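Local coordinates for hypothetical protein TM0486 (Thermotoga maritima, PDB 1VK8), which binds thiamin and is involved in the response of the cell to oxidative conditions, at residues Trp45-Glu50 and Glu63-Arg68. Sequence-based numbering, arbitrary orientation.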
loop_
_atom_site.group_PDB
_atom_site.type_symbol
_atom_site.label_atom_id
_atom_site.label_comp_id
_atom_site.label_asym_id
_atom_site.label_seq_id
_atom_site.Cartn_x
_atom_site.Cartn_y
_atom_site.Cartn_z
ATOM N N TRP C 45 20.893 -8.015 6.474
ATOM C CA TRP C 45 20.960 -8.508 5.104
ATOM C C TRP C 45 22.159 -7.988 4.359
ATOM O O TRP C 45 22.442 -8.501 3.286
ATOM C CB TRP C 45 19.707 -8.141 4.296
ATOM C CG TRP C 45 18.411 -8.730 4.824
ATOM C CD1 TRP C 45 18.262 -9.667 5.795
ATOM C CD2 TRP C 45 17.097 -8.398 4.372
ATOM N NE1 TRP C 45 16.927 -9.923 5.990
ATOM C CE2 TRP C 45 16.190 -9.149 5.136
ATOM C CE3 TRP C 45 16.591 -7.524 3.391
ATOM C CZ2 TRP C 45 14.811 -9.060 4.948
ATOM C CZ3 TRP C 45 15.223 -7.435 3.207
ATOM C CH2 TRP C 45 14.355 -8.206 3.981
ATOM N N GLY C 46 22.789 -6.911 4.851
ATOM C CA GLY C 46 23.969 -6.364 4.212
ATOM C C GLY C 46 23.686 -5.382 3.086
ATOM O O GLY C 46 24.612 -4.841 2.463
HETATM N N MSE C 47 22.413 -5.169 2.800
HETATM C CA MSE C 47 21.978 -4.215 1.770
HETATM C C MSE C 47 21.787 -2.851 2.305
HETATM O O MSE C 47 21.499 -2.671 3.483
HETATM C CB MSE C 47 20.659 -4.645 1.154
HETATM C CG MSE C 47 20.774 -5.957 0.527
HETATM SE SE MSE C 47 18.921 -6.514 -0.060
HETATM C CE MSE C 47 19.539 -8.084 -0.818
ATOM N N LYS C 48 22.009 -1.875 1.431
ATOM C CA LYS C 48 21.708 -0.496 1.734
ATOM C C LYS C 48 20.227 -0.424 2.112
ATOM O O LYS C 48 19.364 -0.977 1.426
ATOM C CB LYS C 48 22.033 0.436 0.549
ATOM C CG LYS C 48 21.664 1.912 0.779
ATOM C CD LYS C 48 21.998 2.788 -0.414
ATOM C CE LYS C 48 21.715 4.279 -0.099
ATOM N NZ LYS C 48 22.249 5.165 -1.146
ATOM N N TYR C 49 19.949 0.284 3.197
ATOM C CA TYR C 49 18.576 0.422 3.659
ATOM C C TYR C 49 18.386 1.775 4.330
ATOM O O TYR C 49 19.322 2.395 4.778
ATOM C CB TYR C 49 18.216 -0.750 4.590
ATOM C CG TYR C 49 18.870 -0.657 5.931
ATOM C CD1 TYR C 49 20.144 -1.208 6.158
ATOM C CD2 TYR C 49 18.232 -0.049 6.992
ATOM C CE1 TYR C 49 20.765 -1.109 7.379
ATOM C CE2 TYR C 49 18.846 0.035 8.236
ATOM C CZ TYR C 49 20.115 -0.493 8.421
ATOM O OH TYR C 49 20.726 -0.396 9.642
ATOM N N GLU C 50 17.145 2.222 4.378
ATOM C CA GLU C 50 16.767 3.470 5.041
ATOM C C GLU C 50 15.468 3.206 5.791
ATOM O O GLU C 50 14.489 2.747 5.194
ATOM C CB GLU C 50 16.519 4.502 3.967
ATOM C CG GLU C 50 16.231 5.881 4.454
ATOM C CD GLU C 50 16.077 6.811 3.269
ATOM O OE1 GLU C 50 16.995 6.860 2.439
ATOM O OE2 GLU C 50 15.030 7.446 3.144
ATOM N N GLU C 63 15.503 -10.936 -6.626
ATOM C CA GLU C 63 15.219 -12.290 -6.176
ATOM C C GLU C 63 15.836 -12.562 -4.812
ATOM O O GLU C 63 15.259 -13.254 -4.002
ATOM C CB GLU C 63 15.671 -13.314 -7.219
ATOM C CG GLU C 63 14.874 -13.129 -8.502
ATOM C CD GLU C 63 14.947 -14.275 -9.493
ATOM O OE1 GLU C 63 15.626 -15.282 -9.216
ATOM O OE2 GLU C 63 14.297 -14.161 -10.563
ATOM N N GLU C 64 17.002 -11.994 -4.549
ATOM C CA GLU C 64 17.597 -12.091 -3.229
ATOM C C GLU C 64 16.714 -11.448 -2.165
ATOM O O GLU C 64 16.506 -12.026 -1.109
ATOM C CB GLU C 64 18.961 -11.419 -3.216
ATOM C CG GLU C 64 19.744 -11.708 -1.939
ATOM C CD GLU C 64 21.125 -11.063 -1.910
ATOM O OE1 GLU C 64 21.655 -10.644 -2.977
ATOM O OE2 GLU C 64 21.675 -10.982 -0.792
ATOM N N ILE C 65 16.184 -10.260 -2.436
ATOM C CA ILE C 65 15.271 -9.584 -1.492
ATOM C C ILE C 65 14.019 -10.457 -1.261
ATOM O O ILE C 65 13.589 -10.649 -0.125
ATOM C CB ILE C 65 14.898 -8.146 -1.970
ATOM C CG1 ILE C 65 16.085 -7.197 -1.950
ATOM C CG2 ILE C 65 13.807 -7.539 -1.070
ATOM C CD1 ILE C 65 15.849 -5.934 -2.869
HETATM N N MSE C 66 13.455 -11.021 -2.324
HETATM C CA MSE C 66 12.263 -11.881 -2.173
HETATM C C MSE C 66 12.573 -13.065 -1.252
HETATM O O MSE C 66 11.797 -13.393 -0.380
HETATM C CB MSE C 66 11.741 -12.355 -3.530
HETATM C CG MSE C 66 11.220 -11.265 -4.415
HETATM SE SE MSE C 66 9.826 -10.132 -3.506
HETATM C CE MSE C 66 10.874 -8.543 -3.144
ATOM N N ASP C 67 13.754 -13.670 -1.404
ATOM C CA ASP C 67 14.180 -14.746 -0.522
ATOM C C ASP C 67 14.384 -14.286 0.914
ATOM O O ASP C 67 14.088 -15.021 1.855
ATOM C CB ASP C 67 15.483 -15.377 -1.041
ATOM C CG ASP C 67 15.279 -16.239 -2.295
ATOM O OD1 ASP C 67 14.137 -16.652 -2.605
ATOM O OD2 ASP C 67 16.234 -16.533 -3.040
ATOM N N ARG C 68 14.915 -13.081 1.098
ATOM C CA ARG C 68 15.053 -12.519 2.432
ATOM C C ARG C 68 13.707 -12.237 3.069
ATOM O O ARG C 68 13.540 -12.393 4.278
ATOM C CB ARG C 68 15.900 -11.238 2.412
ATOM C CG ARG C 68 17.333 -11.469 2.028
ATOM C CD ARG C 68 18.054 -12.367 2.942
ATOM N NE ARG C 68 19.477 -12.053 2.944
ATOM C CZ ARG C 68 20.321 -12.519 3.843
ATOM N NH1 ARG C 68 19.910 -13.351 4.788
ATOM N NH2 ARG C 68 21.595 -12.185 3.789
HETATM O O HOH W 1 15.282 -12.170 6.566
HETATM O O HOH W 2 21.117 -10.401 1.661
#
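The indole of W45 lies flat against the side chain of R68, whose CB stands over the centre of the six-membered ring, 3.4 Å from the centroid and 12° off the ring normal, a CH-pi contact. Further along, the arginine chain turns about the CB-CG bond (chi2 -61°), which brings the guanidinium past the CD1 rim of the indole in an offset overlap, the two planes only 10° apart. Arginine suits the place because its methylenes cover the ring face while NE stays available for water; tryptophan offers a broad face together with an N-H.

The second apolar contact comes from M47, a selenomethionine, whose flexible, apolar chain is extended beyond CG so that its SE reaches 3.5 Å from I65 CG1. Its CE runs on alongside the carboxylate of E64, 3.5 Å from CD. Branched, apolar I65 suits a buried place between M47 and the sheet.

Two waters supply the polar links. One accepts from W45 NE1 at 2.8 Å and donates to R68 O, satisfying the buried indole N-H. The other accepts from R68 NE at 2.7 Å and donates to W45 O and to E64 OE2, lying at the edge of the guanidinium in its plane. A leucine in place of W45 would probably leave the R68 side chain without its flat support and the first water without its indole donor.

W45 also packs on I20 and V58, and I65 on V16, V18 and V58. The turn between helix 31-43 and strand 48-51, where G46 lacks the CB that makes positive phi costly, thus packs on helix 62-76 above a four-stranded antiparallel sheet, in a ferredoxin-like alpha+beta sandwich.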